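Local coordinates for membrane-anchored mycosin mycp1 (Mycobacterium thermoresistibile, PDB 4HVL), which probably cleaves proteins as a subtilisin-like serine endopeptidase and is an essential component of the ESX-1 (type VII) secretion system, at residues A[42-45]-A[46-49]; A[153-156]-A[157-161]; A[200-204]-A[205-209]. All blocks are in the same frame, centred on the assembly; numbering follows the deposited sequence.

In the fold
The three contacts are short local ones, each within about two turns of backbone, and each is partly buried. Contacts 2 and 3 lie on helices 154-171 and 194-206; the helices touch, but the nearest atoms of the two contacts are about 9 Å apart. Contact 1, at the start of helix 45-50, is on the opposite side of the chain's centre from both. Their chemistry follows their place. Contact 1, away from the annotated sites, is marked by an aromatic pair. Contact 2 begins a helix with a threonine cap and sits beside a zinc site. Contact 3 ends a helix, with a widened turn, exposed charged and polar residues, and a zinc-bound histidine.

Contact 1 of 3, residues A[42-45]-A[46-49]; sequences DRPW and ASDY
Trp45 and Tyr49 form an edge-to-face aromatic pair four residues (one turn) apart at the start of helix 45-50, for which Pro44 is the N-cap residue. The indole can be followed outward. CB stands beside Ala46 N, and CG sits between the backbone N and the carbonyl carbon (chi1 75°), a torsion that folds the ring back over the peptide after it. One face thus lies over Ala46 N, which is 3.1 Å from Trp45 CG. Further along, CD2 and CE3 pass above Ala46 CA, and Trp45 CE3 reaches Tyr49 CB at 4.0 Å. CZ3 then meets the phenol face, with Trp45 CZ3 and Tyr49 CG again 4.0 Å apart and the two ring planes at 74°. On the other arm, NE1 turns out of the helix to Glu284 O, its main polar partner, while the indole also packs on Pro282. Tryptophan suits this place because one side chain can supply a broad apolar surface and a single N-H for a carbonyl.

Below the rings the helix starts regularly. Tyr49 N donates to Trp45 O at 2.8 Å, and Asp48 N donates to Pro44 O at 3.2 Å in a nearly straight bond. Ser47 N adds a weak bond to the same carbonyl. Proline costs nothing at the N-cap, since a helix makes no use of the N-H of that residue, and its ring rests against the Ser47 hydroxyl.

At the exposed side, Arg43 and Asp48 cross at about a right angle. Their opposite charges should attract, but they stop short of a salt bridge: Arg43 NH1 is 4.2 Å from Asp48 OD1, and that oxygen lies closer to the aliphatic chain, 3.3 Å from Arg43 CD.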
loop_
_atom_site.group_PDB
_atom_site.type_symbol
_atom_site.label_atom_id
_atom_site.label_comp_id
_atom_site.label_asym_id
_atom_site.label_seq_id
_atom_site.Cartn_x
_atom_site.Cartn_y
_atom_site.Cartn_z
ATOM N N ASP A 42 7.840 4.192 -24.633
ATOM C CA ASP A 42 9.002 4.202 -23.743
ATOM C C ASP A 42 8.647 3.612 -22.391
ATOM O O ASP A 42 7.479 3.583 -21.992
ATOM C CB ASP A 42 9.526 5.631 -23.547
ATOM C CG ASP A 42 10.125 6.205 -24.813
ATOM O OD1 ASP A 42 10.973 5.506 -25.430
ATOM O OD2 ASP A 42 9.750 7.342 -25.194
ATOM N N ARG A 43 9.666 3.121 -21.700
ATOM C CA ARG A 43 9.493 2.574 -20.368
ATOM C C ARG A 43 9.231 3.706 -19.383
ATOM O O ARG A 43 9.848 4.739 -19.504
ATOM C CB ARG A 43 10.740 1.789 -19.975
ATOM C CG ARG A 43 10.874 0.494 -20.757
ATOM C CD ARG A 43 12.147 -0.257 -20.396
ATOM N NE ARG A 43 12.402 -1.338 -21.353
ATOM C CZ ARG A 43 13.582 -1.923 -21.558
ATOM N NH1 ARG A 43 14.662 -1.564 -20.866
ATOM N NH2 ARG A 43 13.682 -2.890 -22.465
ATOM N N PRO A 44 8.283 3.529 -18.430
ATOM C CA PRO A 44 8.097 4.558 -17.388
ATOM C C PRO A 44 9.382 4.759 -16.578
ATOM O O PRO A 44 10.206 3.832 -16.486
ATOM C CB PRO A 44 6.993 3.986 -16.501
ATOM C CG PRO A 44 6.393 2.854 -17.259
ATOM C CD PRO A 44 7.404 2.364 -18.231
ATOM N N TRP A 45 9.579 5.955 -16.021
ATOM C CA TRP A 45 10.850 6.245 -15.336
ATOM C C TRP A 45 11.076 5.253 -14.183
ATOM O O TRP A 45 12.204 4.858 -13.915
ATOM C CB TRP A 45 10.904 7.695 -14.823
ATOM C CG TRP A 45 10.086 7.967 -13.593
ATOM C CD1 TRP A 45 8.809 8.428 -13.551
ATOM C CD2 TRP A 45 10.502 7.809 -12.221
ATOM N NE1 TRP A 45 8.400 8.563 -12.251
ATOM C CE2 TRP A 45 9.418 8.197 -11.412
ATOM C CE3 TRP A 45 11.690 7.385 -11.603
ATOM C CZ2 TRP A 45 9.477 8.183 -10.015
ATOM C CZ3 TRP A 45 11.736 7.348 -10.208
ATOM C CH2 TRP A 45 10.637 7.752 -9.434
ATOM N N ALA A 46 9.992 4.828 -13.543
ATOM C CA ALA A 46 10.087 3.922 -12.410
ATOM C C ALA A 46 10.580 2.532 -12.793
ATOM O O ALA A 46 11.325 1.903 -12.034
ATOM C CB ALA A 46 8.747 3.827 -11.695
ATOM N N SER A 47 10.171 2.063 -13.963
ATOM C CA SER A 47 10.625 0.789 -14.498
ATOM C C SER A 47 12.126 0.830 -14.818
ATOM O O SER A 47 12.860 -0.100 -14.496
ATOM C CB SER A 47 9.835 0.432 -15.761
ATOM O OG SER A 47 8.439 0.380 -15.458
ATOM N N ASP A 48 12.569 1.911 -15.447
ATOM C CA ASP A 48 13.992 2.091 -15.714
ATOM C C ASP A 48 14.803 2.216 -14.421
ATOM O O ASP A 48 15.831 1.579 -14.269
ATOM C CB ASP A 48 14.217 3.312 -16.611
ATOM C CG ASP A 48 14.090 2.982 -18.094
ATOM O OD1 ASP A 48 13.942 1.788 -18.448
ATOM O OD2 ASP A 48 14.139 3.921 -18.909
ATOM N N TYR A 49 14.316 3.025 -13.488
ATOM C CA TYR A 49 14.982 3.245 -12.208
ATOM C C TYR A 49 15.163 1.954 -11.385
ATOM O O TYR A 49 16.204 1.744 -10.783
ATOM C CB TYR A 49 14.166 4.255 -11.408
ATOM C CG TYR A 49 14.839 4.826 -10.193
ATOM C CD1 TYR A 49 15.649 5.958 -10.283
ATOM C CD2 TYR A 49 14.634 4.261 -8.940
ATOM C CE1 TYR A 49 16.256 6.496 -9.156
ATOM C CE2 TYR A 49 15.227 4.790 -7.812
ATOM C CZ TYR A 49 16.034 5.901 -7.918
ATOM O OH TYR A 49 16.607 6.408 -6.775
#

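Contact 2 of 3, residues A[153-156]-A[157-161]; sequences TQTA and GSLRS
Thr153 O accepts from Gly157 N at 3.1 Å and so opens the hydrogen-bond ladder of helix 154-171, whose N-cap is Thr153. The next three rungs are shorter: Ser158 N to Gln154 O at 2.8 Å, then Leu159 N to Thr155 O and Arg160 N to Ala156 O. This is the regular i to i+4 pattern of an alpha helix.

The capping bond is made by a side chain. Ala156 N, which has no preceding turn to bond to, donates to Thr153 OG1 at 3.1 Å. The hydroxyl, in turn, is bonded to Pro150 O in the loop before. Threonine suits an N-cap because its hydroxyl, one bond from CB, can turn forward to the N-H three residues on, which lacks a helix carbonyl.

Apolar packing within the helix itself is modest: the methyl Thr155 CG2 approaches Leu159 CD1 at 4.3 Å, and both side chains also rest on Ala183 of strand 183-186. Leu159 CG makes a plain van der Waals contact with the carbonyl oxygen Thr155 O, 3.5 Å away.

The charged group is Arg160. Its chain bends at chi3 (-66°), which brings the guanidinium back along the helix until one face lies above Ala156 O, with the oxygen 3.8 Å from the plane and over its centre. Gly157 N is under the rim of the same face. The small Ala156 and Gly157 let the flat group come this near the backbone, while NH2 forms a salt bridge with Asp20 and NH1 donates to Asn151 O.

On the far side Ser158 O accepts from His133 NE2. Since His133 is a zinc ligand together with Thr134 and Glu181, this helix carbonyl should hold the imidazole's rotation and so orient a histidine of the zinc site.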
loop_
_atom_site.group_PDB
_atom_site.type_symbol
_atom_site.label_atom_id
_atom_site.label_comp_id
_atom_site.label_asym_id
_atom_site.label_seq_id
_atom_site.Cartn_x
_atom_site.Cartn_y
_atom_site.Cartn_z
ATOM N N THR A 153 -15.525 7.638 15.234
ATOM C CA THR A 153 -15.197 8.396 14.030
ATOM C C THR A 153 -15.185 7.465 12.804
ATOM O O THR A 153 -15.135 6.236 12.934
ATOM C CB THR A 153 -13.796 9.032 14.121
ATOM O OG1 THR A 153 -12.821 7.997 14.315
ATOM C CG2 THR A 153 -13.703 10.062 15.285
ATOM N N GLN A 154 -15.203 8.066 11.617
ATOM C CA GLN A 154 -15.094 7.304 10.389
ATOM C C GLN A 154 -13.737 6.586 10.310
ATOM O O GLN A 154 -13.672 5.464 9.809
ATOM C CB GLN A 154 -15.305 8.198 9.163
ATOM C CG GLN A 154 -16.742 8.657 8.987
ATOM C CD GLN A 154 -16.948 9.494 7.721
ATOM O OE1 GLN A 154 -16.311 9.263 6.677
ATOM N NE2 GLN A 154 -17.845 10.465 7.805
ATOM N N THR A 155 -12.672 7.229 10.799
ATOM C CA THR A 155 -11.347 6.604 10.857
ATOM C C THR A 155 -11.371 5.337 11.710
ATOM O O THR A 155 -10.812 4.319 11.320
ATOM C CB THR A 155 -10.293 7.563 11.421
ATOM O OG1 THR A 155 -10.281 8.747 10.629
ATOM C CG2 THR A 155 -8.906 6.946 11.394
ATOM N N ALA A 156 -12.016 5.400 12.874
ATOM C CA ALA A 156 -12.092 4.233 13.752
ATOM C C ALA A 156 -12.841 3.100 13.078
ATOM O O ALA A 156 -12.397 1.954 13.109
ATOM C CB ALA A 156 -12.755 4.589 15.056
ATOM N N GLY A 157 -13.953 3.433 12.440
ATOM C CA GLY A 157 -14.722 2.459 11.672
ATOM C C GLY A 157 -13.922 1.876 10.527
ATOM O O GLY A 157 -13.947 0.670 10.281
ATOM N N SER A 158 -13.213 2.737 9.814
ATOM C CA SER A 158 -12.375 2.301 8.707
ATOM C C SER A 158 -11.257 1.335 9.198
ATOM O O SER A 158 -10.937 0.343 8.548
ATOM C CB SER A 158 -11.831 3.528 7.975
ATOM O OG SER A 158 -10.785 3.204 7.092
ATOM N N LEU A 159 -10.715 1.587 10.374
ATOM C CA LEU A 159 -9.714 0.670 10.961
ATOM C C LEU A 159 -10.335 -0.654 11.431
ATOM O O LEU A 159 -9.717 -1.712 11.324
ATOM C CB LEU A 159 -8.956 1.351 12.096
ATOM C CG LEU A 159 -7.915 2.383 11.642
ATOM C CD1 LEU A 159 -7.431 3.213 12.822
ATOM C CD2 LEU A 159 -6.722 1.740 10.963
ATOM N N ARG A 160 -11.565 -0.609 11.924
ATOM C CA ARG A 160 -12.253 -1.852 12.222
ATOM C C ARG A 160 -12.495 -2.696 10.955
ATOM O O ARG A 160 -12.253 -3.911 10.967
ATOM C CB ARG A 160 -13.538 -1.587 13.011
ATOM C CG ARG A 160 -13.280 -1.209 14.471
ATOM C CD ARG A 160 -14.565 -1.266 15.275
ATOM N NE ARG A 160 -15.466 -0.232 14.808
ATOM C CZ ARG A 160 -15.483 1.020 15.267
ATOM N NH1 ARG A 160 -14.655 1.394 16.227
ATOM N NH2 ARG A 160 -16.347 1.904 14.770
ATOM N N SER A 161 -12.959 -2.084 9.862
ATOM C CA SER A 161 -13.156 -2.849 8.591
ATOM C C SER A 161 -11.826 -3.334 7.965
ATOM O O SER A 161 -11.754 -4.407 7.343
ATOM C CB SER A 161 -13.979 -2.044 7.582
ATOM O OG SER A 161 -13.245 -0.970 7.055
#

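Contact 3 of 3, residues A[200-204]-A[205-209]; sequences VNYAV and HVKNA. With ZN (zinc ion), chain E.
Tyr202 O takes two backbone donors, Val206 N at 2.9 Å and Lys207 N at 3.0 Å, where helix 194-206 widens into a pi-type turn. The loosened end closes through Ala209 N, which donates to Ala203 O across the turn made by Asn208, whose left-handed backbone (phi 64°) is one that asparagine adopts readily. Small Ala209 fits against Ile177; its O is buried without a hydrogen-bond partner, 3.3 Å from Val204 CG2.

Tyr202 crosses Lys207 obliquely, with Lys207 CE 3.1 Å from Tyr202 OH. The phenol's main partner is Asn171 of helix 154-171, and a water also joins its hydroxyl to Lys207 NZ.

On the other flank, Asn201 CG is anti to the backbone N (chi1 -175°), which sends the amide along the helix to His205. His205 ND1 donates to Asn201 OD1 at 2.7 Å, from above the amide plane but within the plane of its own ring. Val204 CG1 covers one face of that ring in a CH-pi contact, 3.9 Å from its centroid.

His205 NE2 binds the zinc ion at 2.1 Å, beside two waters and one atom from elsewhere. Asn201, in the second shell, should steady the ring's rotation and would probably make NE2 a stronger donor to the metal.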
loop_
_atom_site.group_PDB
_atom_site.type_symbol
_atom_site.label_atom_id
_atom_site.label_comp_id
_atom_site.label_asym_id
_atom_site.label_seq_id
_atom_site.Cartn_x
_atom_site.Cartn_y
_atom_site.Cartn_z
ATOM N N VAL A 200 -2.766 -8.194 11.565
ATOM C CA VAL A 200 -1.462 -8.160 10.909
ATOM C C VAL A 200 -0.636 -9.329 11.409
ATOM O O VAL A 200 -0.025 -10.068 10.612
ATOM C CB VAL A 200 -0.737 -6.808 11.163
ATOM C CG1 VAL A 200 0.672 -6.843 10.615
ATOM C CG2 VAL A 200 -1.488 -5.643 10.503
ATOM N N ASN A 201 -0.639 -9.529 12.730
ATOM C CA ASN A 201 0.065 -10.664 13.345
ATOM C C ASN A 201 -0.380 -12.015 12.799
ATOM O O ASN A 201 0.456 -12.872 12.539
ATOM C CB ASN A 201 -0.110 -10.634 14.860
ATOM C CG ASN A 201 0.694 -11.719 15.571
ATOM O OD1 ASN A 201 1.910 -11.720 15.538
ATOM N ND2 ASN A 201 0.001 -12.634 16.229
ATOM N N TYR A 202 -1.693 -12.204 12.664
ATOM C CA TYR A 202 -2.282 -13.434 12.118
ATOM C C TYR A 202 -1.822 -13.655 10.672
ATOM O O TYR A 202 -1.389 -14.756 10.317
ATOM C CB TYR A 202 -3.796 -13.289 12.224
ATOM C CG TYR A 202 -4.718 -14.327 11.603
ATOM C CD1 TYR A 202 -5.188 -15.396 12.343
ATOM C CD2 TYR A 202 -5.188 -14.164 10.308
ATOM C CE1 TYR A 202 -6.075 -16.301 11.796
ATOM C CE2 TYR A 202 -6.067 -15.053 9.745
ATOM C CZ TYR A 202 -6.517 -16.118 10.493
ATOM O OH TYR A 202 -7.384 -16.997 9.928
ATOM N N ALA A 203 -1.884 -12.612 9.848
ATOM C CA ALA A 203 -1.429 -12.720 8.462
ATOM C C ALA A 203 0.031 -13.139 8.368
ATOM O O ALA A 203 0.389 -14.026 7.586
ATOM C CB ALA A 203 -1.644 -11.409 7.705
ATOM N N VAL A 204 0.864 -12.532 9.200
ATOM C CA VAL A 204 2.316 -12.714 9.106
ATOM C C VAL A 204 2.791 -13.977 9.816
ATOM O O VAL A 204 3.630 -14.697 9.274
ATOM C CB VAL A 204 3.046 -11.484 9.677
ATOM C CG1 VAL A 204 4.446 -11.814 10.084
ATOM C CG2 VAL A 204 3.013 -10.351 8.664
ATOM N N HIS A 205 2.268 -14.247 11.009
ATOM C CA HIS A 205 2.765 -15.360 11.816
ATOM C C HIS A 205 1.935 -16.637 11.693
ATOM O O HIS A 205 2.465 -17.716 11.917
ATOM C CB HIS A 205 2.932 -14.956 13.283
ATOM C CG HIS A 205 4.061 -14.014 13.503
ATOM N ND1 HIS A 205 3.949 -12.863 14.253
ATOM C CD2 HIS A 205 5.318 -14.013 13.001
ATOM C CE1 HIS A 205 5.097 -12.210 14.226
ATOM N NE2 HIS A 205 5.937 -12.890 13.472
ATOM N N VAL A 206 0.666 -16.530 11.315
ATOM C CA VAL A 206 -0.199 -17.722 11.237
ATOM C C VAL A 206 -0.424 -18.208 9.800
ATOM O O VAL A 206 -0.530 -19.416 9.561
ATOM C CB VAL A 206 -1.534 -17.469 11.945
ATOM C CG1 VAL A 206 -2.429 -18.688 11.886
ATOM C CG2 VAL A 206 -1.272 -17.052 13.389
ATOM N N LYS A 207 -0.516 -17.280 8.850
ATOM C CA LYS A 207 -0.790 -17.636 7.454
ATOM C C LYS A 207 0.389 -17.395 6.493
ATOM O O LYS A 207 0.231 -17.531 5.289
ATOM C CB LYS A 207 -2.057 -16.918 6.968
ATOM C CG LYS A 207 -3.280 -17.129 7.858
ATOM C CD LYS A 207 -3.820 -18.566 7.825
ATOM C CE LYS A 207 -5.110 -18.670 8.631
ATOM N NZ LYS A 207 -5.634 -20.045 8.884
ATOM N N ASN A 208 1.576 -17.078 7.004
ATOM C CA ASN A 208 2.780 -17.038 6.149
ATOM C C ASN A 208 2.752 -15.959 5.050
ATOM O O ASN A 208 3.235 -16.191 3.927
ATOM C CB ASN A 208 3.025 -18.438 5.521
ATOM C CG ASN A 208 4.293 -18.500 4.674
ATOM O OD1 ASN A 208 5.355 -18.059 5.111
ATOM N ND2 ASN A 208 4.185 -19.055 3.441
ATOM N N ALA A 209 2.183 -14.794 5.358
ATOM C CA ALA A 209 2.065 -13.723 4.374
ATOM C C ALA A 209 2.956 -12.550 4.702
ATOM O O ALA A 209 3.141 -12.176 5.861
ATOM C CB ALA A 209 0.625 -13.252 4.242
HETATM ZN ZN ZN E . 7.886 -12.230 12.991
HETATM O O HOH W 1 -8.158 -19.874 9.767
HETATM O O HOH W 2 3.567 -17.848 9.133
HETATM O O HOH W 3 9.178 -13.967 12.453
HETATM O O HOH W 4 8.223 -10.801 14.719
#